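Local coordinates for protein putative protease I (Bacteroides thetaiotaomicron VPI-5482, PDB 3CNE) that binds flavin derivatives such as riboflavin, FMN and FAD, may serve as a flavin store, and appears to lack proteolytic activity despite its name, at residues A[72-82]-A[111-119]; A[56-64]-A[89-97]. All coordinates share one frame; numbering follows the deposited sequence.

Contact 1 (A[72-82]-A[111-119]); sequences FSCGDAVPVFQ and CAGAMMFDF. With ZN (zinc ion), chain E.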
loop_
_atom_site.group_PDB
_atom_site.type_symbol
_atom_site.label_atom_id
_atom_site.label_comp_id
_atom_site.label_asym_id
_atom_site.label_seq_id
_atom_site.Cartn_x
_atom_site.Cartn_y
_atom_site.Cartn_z
ATOM N N PHE A 72 -10.447 -9.694 -3.343
ATOM C CA PHE A 72 -10.076 -10.236 -2.038
ATOM C C PHE A 72 -8.649 -9.810 -1.732
ATOM O O PHE A 72 -7.688 -10.273 -2.368
ATOM C CB PHE A 72 -10.170 -11.762 -1.956
ATOM C CG PHE A 72 -9.832 -12.280 -0.576
ATOM C CD1 PHE A 72 -10.791 -12.256 0.442
ATOM C CD2 PHE A 72 -8.545 -12.704 -0.271
ATOM C CE1 PHE A 72 -10.472 -12.689 1.771
ATOM C CE2 PHE A 72 -8.229 -13.160 1.018
ATOM C CZ PHE A 72 -9.198 -13.141 2.037
ATOM N N SER A 73 -8.523 -8.927 -0.756
ATOM C CA SER A 73 -7.227 -8.358 -0.420
ATOM C C SER A 73 -6.696 -9.074 0.830
ATOM O O SER A 73 -7.209 -8.914 1.940
ATOM C CB SER A 73 -7.354 -6.843 -0.226
ATOM O OG SER A 73 -6.115 -6.189 -0.462
ATOM N N CYS A 74 -5.671 -9.886 0.613
ATOM C CA CYS A 74 -5.221 -10.833 1.584
ATOM C C CYS A 74 -4.368 -10.153 2.693
ATOM O O CYS A 74 -3.938 -9.015 2.563
ATOM C CB CYS A 74 -4.415 -11.889 0.838
ATOM S SG CYS A 74 -4.124 -13.422 1.727
ATOM N N GLY A 75 -4.113 -10.893 3.750
ATOM C CA GLY A 75 -3.341 -10.390 4.879
ATOM C C GLY A 75 -3.077 -11.528 5.842
ATOM O O GLY A 75 -3.441 -12.668 5.576
ATOM N N ASP A 76 -2.473 -11.204 6.991
ATOM C CA ASP A 76 -2.057 -12.211 7.919
ATOM C C ASP A 76 -3.227 -12.813 8.677
ATOM O O ASP A 76 -3.053 -13.786 9.396
ATOM C CB ASP A 76 -0.997 -11.644 8.874
ATOM C CG ASP A 76 0.346 -11.443 8.179
ATOM O OD1 ASP A 76 0.514 -11.916 7.029
ATOM O OD2 ASP A 76 1.217 -10.814 8.783
ATOM N N ALA A 77 -4.418 -12.246 8.505
ATOM C CA ALA A 77 -5.655 -12.904 8.950
ATOM C C ALA A 77 -5.939 -14.216 8.248
ATOM O O ALA A 77 -6.551 -15.131 8.835
ATOM C CB ALA A 77 -6.872 -11.967 8.773
ATOM N N VAL A 78 -5.547 -14.333 6.989
ATOM C CA VAL A 78 -5.999 -15.502 6.208
ATOM C C VAL A 78 -5.442 -16.848 6.724
ATOM O O VAL A 78 -6.183 -17.822 6.820
ATOM C CB VAL A 78 -5.691 -15.325 4.714
ATOM C CG1 VAL A 78 -6.055 -16.574 3.931
ATOM C CG2 VAL A 78 -6.453 -14.090 4.189
ATOM N N PRO A 79 -4.145 -16.918 7.041
ATOM C CA PRO A 79 -3.655 -18.187 7.626
ATOM C C PRO A 79 -4.244 -18.577 9.005
ATOM O O PRO A 79 -4.004 -19.696 9.479
ATOM C CB PRO A 79 -2.147 -17.969 7.697
ATOM C CG PRO A 79 -1.874 -16.898 6.652
ATOM C CD PRO A 79 -3.038 -15.965 6.845
ATOM N N VAL A 80 -5.035 -17.705 9.635
ATOM C CA VAL A 80 -5.793 -18.134 10.829
ATOM C C VAL A 80 -7.278 -18.298 10.561
ATOM O O VAL A 80 -8.028 -18.659 11.457
ATOM C CB VAL A 80 -5.583 -17.221 12.091
ATOM C CG1 VAL A 80 -4.171 -17.349 12.586
ATOM C CG2 VAL A 80 -5.960 -15.752 11.834
ATOM N N PHE A 81 -7.691 -18.031 9.320
ATOM C CA PHE A 81 -9.089 -18.115 8.929
ATOM C C PHE A 81 -9.716 -19.441 9.379
ATOM O O PHE A 81 -10.834 -19.453 9.904
ATOM C CB PHE A 81 -9.220 -17.935 7.411
ATOM C CG PHE A 81 -10.607 -18.177 6.886
ATOM C CD1 PHE A 81 -11.567 -17.168 6.918
ATOM C CD2 PHE A 81 -10.952 -19.408 6.337
ATOM C CE1 PHE A 81 -12.850 -17.402 6.417
ATOM C CE2 PHE A 81 -12.237 -19.647 5.858
ATOM C CZ PHE A 81 -13.182 -18.630 5.906
ATOM N N GLN A 82 -8.971 -20.537 9.188
ATOM C CA GLN A 82 -9.471 -21.898 9.445
ATOM C C GLN A 82 -9.735 -22.182 10.912
ATOM O O GLN A 82 -10.720 -22.854 11.223
ATOM C CB GLN A 82 -8.579 -22.977 8.817
ATOM C CG GLN A 82 -8.890 -23.203 7.317
ATOM C CD GLN A 82 -8.384 -24.557 6.748
ATOM O OE1 GLN A 82 -8.508 -25.619 7.389
ATOM N NE2 GLN A 82 -7.831 -24.513 5.531
ATOM N N CYS A 111 -2.204 -13.605 -3.376
ATOM C CA CYS A 111 -1.638 -14.345 -2.248
ATOM C C CYS A 111 -2.522 -15.565 -1.923
ATOM O O CYS A 111 -2.593 -16.474 -2.745
ATOM C CB CYS A 111 -1.318 -13.414 -1.062
ATOM S SG CYS A 111 -0.137 -14.132 0.111
ATOM N N ALA A 112 -3.213 -15.607 -0.785
ATOM C CA ALA A 112 -4.113 -16.760 -0.523
ATOM C C ALA A 112 -5.558 -16.538 -0.985
ATOM O O ALA A 112 -6.434 -17.356 -0.696
ATOM C CB ALA A 112 -4.063 -17.196 0.987
ATOM N N GLY A 113 -5.799 -15.438 -1.718
ATOM C CA GLY A 113 -7.105 -15.133 -2.289
ATOM C C GLY A 113 -7.711 -16.276 -3.093
ATOM O O GLY A 113 -8.906 -16.582 -2.952
ATOM N N ALA A 114 -6.895 -16.912 -3.939
ATOM C CA ALA A 114 -7.379 -18.022 -4.772
ATOM C C ALA A 114 -7.850 -19.192 -3.894
ATOM O O ALA A 114 -8.762 -19.951 -4.277
ATOM C CB ALA A 114 -6.289 -18.496 -5.711
HETATM N N MSE A 115 -7.231 -19.332 -2.722
HETATM C CA MSE A 115 -7.611 -20.402 -1.797
HETATM C C MSE A 115 -8.962 -20.101 -1.162
HETATM O O MSE A 115 -9.811 -20.984 -1.048
HETATM C CB MSE A 115 -6.547 -20.601 -0.737
HETATM C CG MSE A 115 -6.802 -21.798 0.174
HETATM SE SE MSE A 115 -5.608 -21.750 1.720
HETATM C CE MSE A 115 -6.244 -20.171 2.715
HETATM N N MSE A 116 -9.164 -18.843 -0.776
HETATM C CA MSE A 116 -10.463 -18.413 -0.248
HETATM C C MSE A 116 -11.565 -18.695 -1.287
HETATM O O MSE A 116 -12.649 -19.178 -0.952
HETATM C CB MSE A 116 -10.419 -16.937 0.152
HETATM C CG MSE A 116 -9.417 -16.654 1.280
HETATM SE SE MSE A 116 -9.998 -17.519 2.958
HETATM C CE MSE A 116 -11.420 -16.326 3.367
ATOM N N PHE A 117 -11.274 -18.372 -2.547
ATOM C CA PHE A 117 -12.169 -18.682 -3.651
ATOM C C PHE A 117 -12.405 -20.194 -3.747
ATOM O O PHE A 117 -13.556 -20.628 -3.813
ATOM C CB PHE A 117 -11.624 -18.121 -4.991
ATOM C CG PHE A 117 -11.542 -16.603 -5.058
ATOM C CD1 PHE A 117 -12.288 -15.795 -4.204
ATOM C CD2 PHE A 117 -10.735 -15.987 -6.023
ATOM C CE1 PHE A 117 -12.220 -14.369 -4.303
ATOM C CE2 PHE A 117 -10.663 -14.582 -6.129
ATOM C CZ PHE A 117 -11.403 -13.777 -5.257
ATOM N N ASP A 118 -11.322 -20.980 -3.724
ATOM C CA ASP A 118 -11.396 -22.426 -3.866
ATOM C C ASP A 118 -12.318 -23.058 -2.837
ATOM O O ASP A 118 -13.116 -23.936 -3.181
ATOM C CB ASP A 118 -10.005 -23.081 -3.789
ATOM C CG ASP A 118 -10.070 -24.641 -3.796
ATOM O OD1 ASP A 118 -11.082 -25.229 -3.368
ATOM O OD2 ASP A 118 -9.116 -25.315 -4.207
ATOM N N PHE A 119 -12.212 -22.595 -1.590
ATOM C CA PHE A 119 -13.004 -23.121 -0.476
ATOM C C PHE A 119 -14.488 -23.131 -0.797
ATOM O O PHE A 119 -15.233 -23.989 -0.312
ATOM C CB PHE A 119 -12.771 -22.292 0.805
ATOM C CG PHE A 119 -11.435 -22.524 1.473
ATOM C CD1 PHE A 119 -10.617 -23.576 1.108
ATOM C CD2 PHE A 119 -11.036 -21.705 2.531
ATOM C CE1 PHE A 119 -9.402 -23.794 1.750
ATOM C CE2 PHE A 119 -9.835 -21.902 3.179
ATOM C CZ PHE A 119 -9.013 -22.953 2.798
HETATM ZN ZN ZN E . -1.886 -13.791 2.083
#
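Selenomethionine Met-116 and Phe-81 come at each other from opposite directions, and the selenium and methyl end of Met-116 lies over one face of the Phe-81 ring: SE sits 4.0 Å from the ring centroid, only 12° off the normal, in a Met-aromatic contact, with CE beside it over the same ring. Bends at chi2 and chi3 turn the selenium and methyl across the ring. Closer to the backbone, the same side chain meets Phe-72 at about a right angle, putting CG over a face of that ring, 3.6 Å from Phe-72 CZ. Met-116 is thus held between two phenylalanines, one from strand 69-73 and one from the segment beyond it. Val-78 extends this apolar patch toward the metal: its CG1 touches Ala-112 CB at 3.6 Å and the methyl of selenomethionine Met-115, while its CG2 lies at the edge of the Phe-72 ring, in plane.

Cys-111 sits in a strained turn between strand 106-110 and helix 113-119 (phi 59°, psi -112°), consistent with the nucleophile elbow of the DJ-1/PfpI family. Here the cysteine is a ligand of the structural zinc: Cys-74 SG binds it at 2.3 Å and Cys-111 SG at a longer 2.7 Å. The thiolate of Cys-74 has a second grip, accepting a hydrogen bond from Ala-112 N at 3.5 Å. The Phe-72 ring also comes against the first turn of the helix, CD2 3.5 Å from Gly-113 CA. At the other end of the contact Phe-81 and Phe-119 slide past each other, and Gln-82 crosses Phe-119 at about a right angle, its NE2 3.4 Å from Phe-119 CZ.

Contact 2 (A[56-64]-A[89-97]); sequences VIANLKGHE and YNVDLMEVI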
loop_
_atom_site.group_PDB
_atom_site.type_symbol
_atom_site.label_atom_id
_atom_site.label_comp_id
_atom_site.label_asym_id
_atom_site.label_seq_id
_atom_site.Cartn_x
_atom_site.Cartn_y
_atom_site.Cartn_z
ATOM N N VAL A 56 -18.674 -2.986 6.931
ATOM C CA VAL A 56 -18.323 -4.331 7.333
ATOM C C VAL A 56 -18.968 -5.314 6.356
ATOM O O VAL A 56 -19.958 -4.989 5.722
ATOM C CB VAL A 56 -18.774 -4.639 8.763
ATOM C CG1 VAL A 56 -18.109 -3.697 9.768
ATOM C CG2 VAL A 56 -20.330 -4.613 8.910
ATOM N N ILE A 57 -18.393 -6.514 6.263
ATOM C CA ILE A 57 -18.806 -7.513 5.289
ATOM C C ILE A 57 -20.239 -8.007 5.518
ATOM O O ILE A 57 -20.899 -8.448 4.565
ATOM C CB ILE A 57 -17.802 -8.713 5.237
ATOM C CG1 ILE A 57 -18.148 -9.648 4.058
ATOM C CG2 ILE A 57 -17.744 -9.476 6.586
ATOM C CD1 ILE A 57 -16.936 -10.369 3.489
ATOM N N ALA A 58 -20.703 -7.956 6.770
ATOM C CA ALA A 58 -22.103 -8.348 7.087
ATOM C C ALA A 58 -23.095 -7.543 6.247
ATOM O O ALA A 58 -24.118 -8.077 5.801
ATOM C CB ALA A 58 -22.400 -8.186 8.580
ATOM N N ASN A 59 -22.778 -6.269 6.006
ATOM C CA ASN A 59 -23.672 -5.383 5.244
ATOM C C ASN A 59 -23.609 -5.538 3.723
ATOM O O ASN A 59 -24.379 -4.909 2.984
ATOM C CB ASN A 59 -23.454 -3.936 5.673
ATOM C CG ASN A 59 -23.985 -3.668 7.052
ATOM O OD1 ASN A 59 -24.869 -4.381 7.537
ATOM N ND2 ASN A 59 -23.455 -2.643 7.700
ATOM N N LEU A 60 -22.701 -6.396 3.263
ATOM C CA LEU A 60 -22.586 -6.748 1.855
ATOM C C LEU A 60 -23.509 -7.931 1.506
ATOM O O LEU A 60 -23.912 -8.098 0.354
ATOM C CB LEU A 60 -21.122 -7.070 1.504
ATOM C CG LEU A 60 -20.788 -7.441 0.060
ATOM C CD1 LEU A 60 -21.283 -6.353 -0.920
ATOM C CD2 LEU A 60 -19.293 -7.667 -0.118
ATOM N N LYS A 61 -23.822 -8.761 2.502
ATOM C CA LYS A 61 -24.772 -9.863 2.309
ATOM C C LYS A 61 -26.118 -9.368 1.778
ATOM O O LYS A 61 -26.730 -8.469 2.340
ATOM C CB LYS A 61 -24.991 -10.613 3.617
ATOM C CG LYS A 61 -23.988 -11.696 3.876
ATOM C CD LYS A 61 -23.825 -11.919 5.370
ATOM C CE LYS A 61 -25.118 -12.327 6.068
ATOM N NZ LYS A 61 -24.854 -12.799 7.451
ATOM N N GLY A 62 -26.561 -9.958 0.677
ATOM C CA GLY A 62 -27.828 -9.586 0.086
ATOM C C GLY A 62 -27.673 -8.472 -0.921
ATOM O O GLY A 62 -28.607 -8.186 -1.666
ATOM N N HIS A 63 -26.498 -7.835 -0.955
ATOM C CA HIS A 63 -26.256 -6.742 -1.909
ATOM C C HIS A 63 -25.178 -7.065 -2.951
ATOM O O HIS A 63 -24.648 -6.160 -3.597
ATOM C CB HIS A 63 -25.888 -5.443 -1.178
ATOM C CG HIS A 63 -26.926 -4.959 -0.211
ATOM N ND1 HIS A 63 -26.958 -5.363 1.110
ATOM C CD2 HIS A 63 -27.943 -4.078 -0.359
ATOM C CE1 HIS A 63 -27.960 -4.762 1.729
ATOM N NE2 HIS A 63 -28.576 -3.981 0.859
ATOM N N GLU A 64 -24.851 -8.345 -3.113
ATOM C CA GLU A 64 -23.780 -8.738 -4.025
ATOM C C GLU A 64 -24.068 -8.354 -5.491
ATOM O O GLU A 64 -23.145 -8.094 -6.268
ATOM C CB GLU A 64 -23.485 -10.239 -3.917
ATOM C CG GLU A 64 -23.105 -10.741 -2.515
ATOM C CD GLU A 64 -24.298 -11.176 -1.667
ATOM O OE1 GLU A 64 -25.434 -10.740 -1.954
ATOM O OE2 GLU A 64 -24.099 -11.954 -0.701
ATOM N N TYR A 89 -18.008 -13.052 10.690
ATOM C CA TYR A 89 -17.575 -12.416 9.454
ATOM C C TYR A 89 -16.827 -13.356 8.537
ATOM O O TYR A 89 -16.767 -13.107 7.322
ATOM C CB TYR A 89 -16.750 -11.149 9.699
ATOM C CG TYR A 89 -15.778 -11.231 10.852
ATOM C CD1 TYR A 89 -14.497 -11.762 10.657
ATOM C CD2 TYR A 89 -16.123 -10.747 12.112
ATOM C CE1 TYR A 89 -13.567 -11.812 11.683
ATOM C CE2 TYR A 89 -15.197 -10.781 13.178
ATOM C CZ TYR A 89 -13.921 -11.334 12.944
ATOM O OH TYR A 89 -12.979 -11.383 13.932
ATOM N N ASN A 90 -16.258 -14.419 9.104
ATOM C CA ASN A 90 -15.591 -15.433 8.296
ATOM C C ASN A 90 -16.586 -16.344 7.607
ATOM O O ASN A 90 -16.335 -16.830 6.514
ATOM C CB ASN A 90 -14.625 -16.242 9.136
ATOM C CG ASN A 90 -13.412 -15.426 9.513
ATOM O OD1 ASN A 90 -13.077 -14.472 8.818
ATOM N ND2 ASN A 90 -12.797 -15.757 10.623
ATOM N N VAL A 91 -17.722 -16.552 8.266
ATOM C CA VAL A 91 -18.833 -17.293 7.661
ATOM C C VAL A 91 -19.441 -16.425 6.558
ATOM O O VAL A 91 -19.684 -16.899 5.438
ATOM C CB VAL A 91 -19.884 -17.699 8.719
ATOM C CG1 VAL A 91 -21.146 -18.261 8.058
ATOM C CG2 VAL A 91 -19.287 -18.702 9.758
ATOM N N ASP A 92 -19.663 -15.149 6.865
ATOM C CA ASP A 92 -20.108 -14.196 5.850
ATOM C C ASP A 92 -19.172 -14.139 4.649
ATOM O O ASP A 92 -19.634 -14.107 3.527
ATOM C CB ASP A 92 -20.289 -12.806 6.428
ATOM C CG ASP A 92 -21.391 -12.739 7.475
ATOM O OD1 ASP A 92 -22.245 -13.668 7.526
ATOM O OD2 ASP A 92 -21.393 -11.751 8.255
ATOM N N LEU A 93 -17.863 -14.124 4.881
ATOM C CA LEU A 93 -16.885 -14.157 3.783
ATOM C C LEU A 93 -17.157 -15.265 2.742
ATOM O O LEU A 93 -17.161 -15.010 1.546
ATOM C CB LEU A 93 -15.460 -14.323 4.331
ATOM C CG LEU A 93 -14.353 -14.224 3.273
ATOM C CD1 LEU A 93 -14.418 -12.901 2.522
ATOM C CD2 LEU A 93 -12.978 -14.375 3.911
HETATM N N MSE A 94 -17.332 -16.490 3.233
HETATM C CA MSE A 94 -17.611 -17.656 2.404
HETATM C C MSE A 94 -18.898 -17.469 1.625
HETATM O O MSE A 94 -18.951 -17.748 0.424
HETATM C CB MSE A 94 -17.706 -18.920 3.259
HETATM C CG MSE A 94 -16.394 -19.318 3.913
HETATM SE SE MSE A 94 -15.059 -19.934 2.606
HETATM C CE MSE A 94 -14.166 -18.250 2.125
ATOM N N GLU A 95 -19.927 -16.998 2.321
ATOM C CA GLU A 95 -21.217 -16.721 1.722
ATOM C C GLU A 95 -21.086 -15.711 0.576
ATOM O O GLU A 95 -21.562 -15.939 -0.544
ATOM C CB GLU A 95 -22.179 -16.160 2.777
ATOM C CG GLU A 95 -23.627 -16.220 2.312
ATOM C CD GLU A 95 -24.605 -15.484 3.215
ATOM O OE1 GLU A 95 -24.569 -15.706 4.460
ATOM O OE2 GLU A 95 -25.430 -14.702 2.648
ATOM N N VAL A 96 -20.432 -14.601 0.872
ATOM C CA VAL A 96 -20.284 -13.510 -0.091
ATOM C C VAL A 96 -19.457 -13.918 -1.298
ATOM O O VAL A 96 -19.767 -13.538 -2.420
ATOM C CB VAL A 96 -19.705 -12.240 0.581
ATOM C CG1 VAL A 96 -19.165 -11.279 -0.462
ATOM C CG2 VAL A 96 -20.790 -11.554 1.467
ATOM N N ILE A 97 -18.412 -14.703 -1.077
ATOM C CA ILE A 97 -17.552 -15.128 -2.197
ATOM C C ILE A 97 -18.314 -16.108 -3.094
ATOM O O ILE A 97 -18.238 -16.029 -4.332
ATOM C CB ILE A 97 -16.264 -15.755 -1.714
ATOM C CG1 ILE A 97 -15.324 -14.672 -1.147
ATOM C CG2 ILE A 97 -15.584 -16.537 -2.819
ATOM C CD1 ILE A 97 -14.161 -15.288 -0.395
HETATM O O HOH W 1 -23.432 -11.673 10.006
#
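Lys-61 closes a salt bridge onto Asp-92, with NZ 2.8 Å from Asp-92 OD1. The ammonium comes in from above the carboxylate plane, about 47° out of it. A water spans the other oxygen: it accepts from Lys-61 NZ and donates to Asp-92 OD2 at 2.7 Å, tying both carboxylate oxygens to the lysine, one directly and one through solvent. The bend at chi3 (60°) turns the end of the lysine back over Asp-92, and its aliphatic part runs across Glu-95, CG lying 3.6 Å from Glu-95 OE2.

Beneath these charges the packing is apolar. Ile-57 is wedged against helix 88-102: CG2 meets Tyr-89 CB at 3.7 Å, and CD1 reaches Leu-93 CD1, also at 3.7 Å. Val-96 continues the row one turn further along, its CG1 meeting Leu-60 CD2 at 3.6 Å as the two side chains cross at about a right angle. Behind them, Leu-8 of strand 4-9 touches Ile-57, Leu-60 and Leu-93, so the loop that follows edge strand 55-56 and the helix share one layer on the largely parallel central sheet of this DJ-1/PfpI fold. A 3-10 segment at 57-59 and a type II turn from Leu-60 to His-63 shape the loop, and Glu-64 makes weak bonds back to Gly-62 N.

With an alanine here instead of Lys-61, the buried Asp-92 would probably be left without its positive partner and the bridging water without one of its anchors. Glu-64 OE2 and Glu-95 OE2 lie 4.5 Å apart, a pair that is probably mildly unfavourable. The lysine probably offsets the charge of Asp-92 and, with NZ 4.2 Å from Glu-95 OE1, too far for a salt bridge, may favour Glu-95 weakly.

The centres of the two contacts lie 15 Å apart, and helix 88-102 is what joins them. It forms the connection between parallel strands 69-73 and 106-110, and offers one flank to the loop of contact 2 and another to residues of contact 1. Phe-81 CE1 rests 3.4 Å from Asn-90 CB, and Phe-117 CD1 lies 3.7 Å from Ile-97 CG2. Zinc belongs to contact 1; the side chain of Leu-93, in contact 2, is about 11 Å from the ion. The flavin lies apart from contact 1, the bound FMN being about 14 Å from the side chain of Cys-111, which is about 8 Å from that of riboflavin-binding Asn-161.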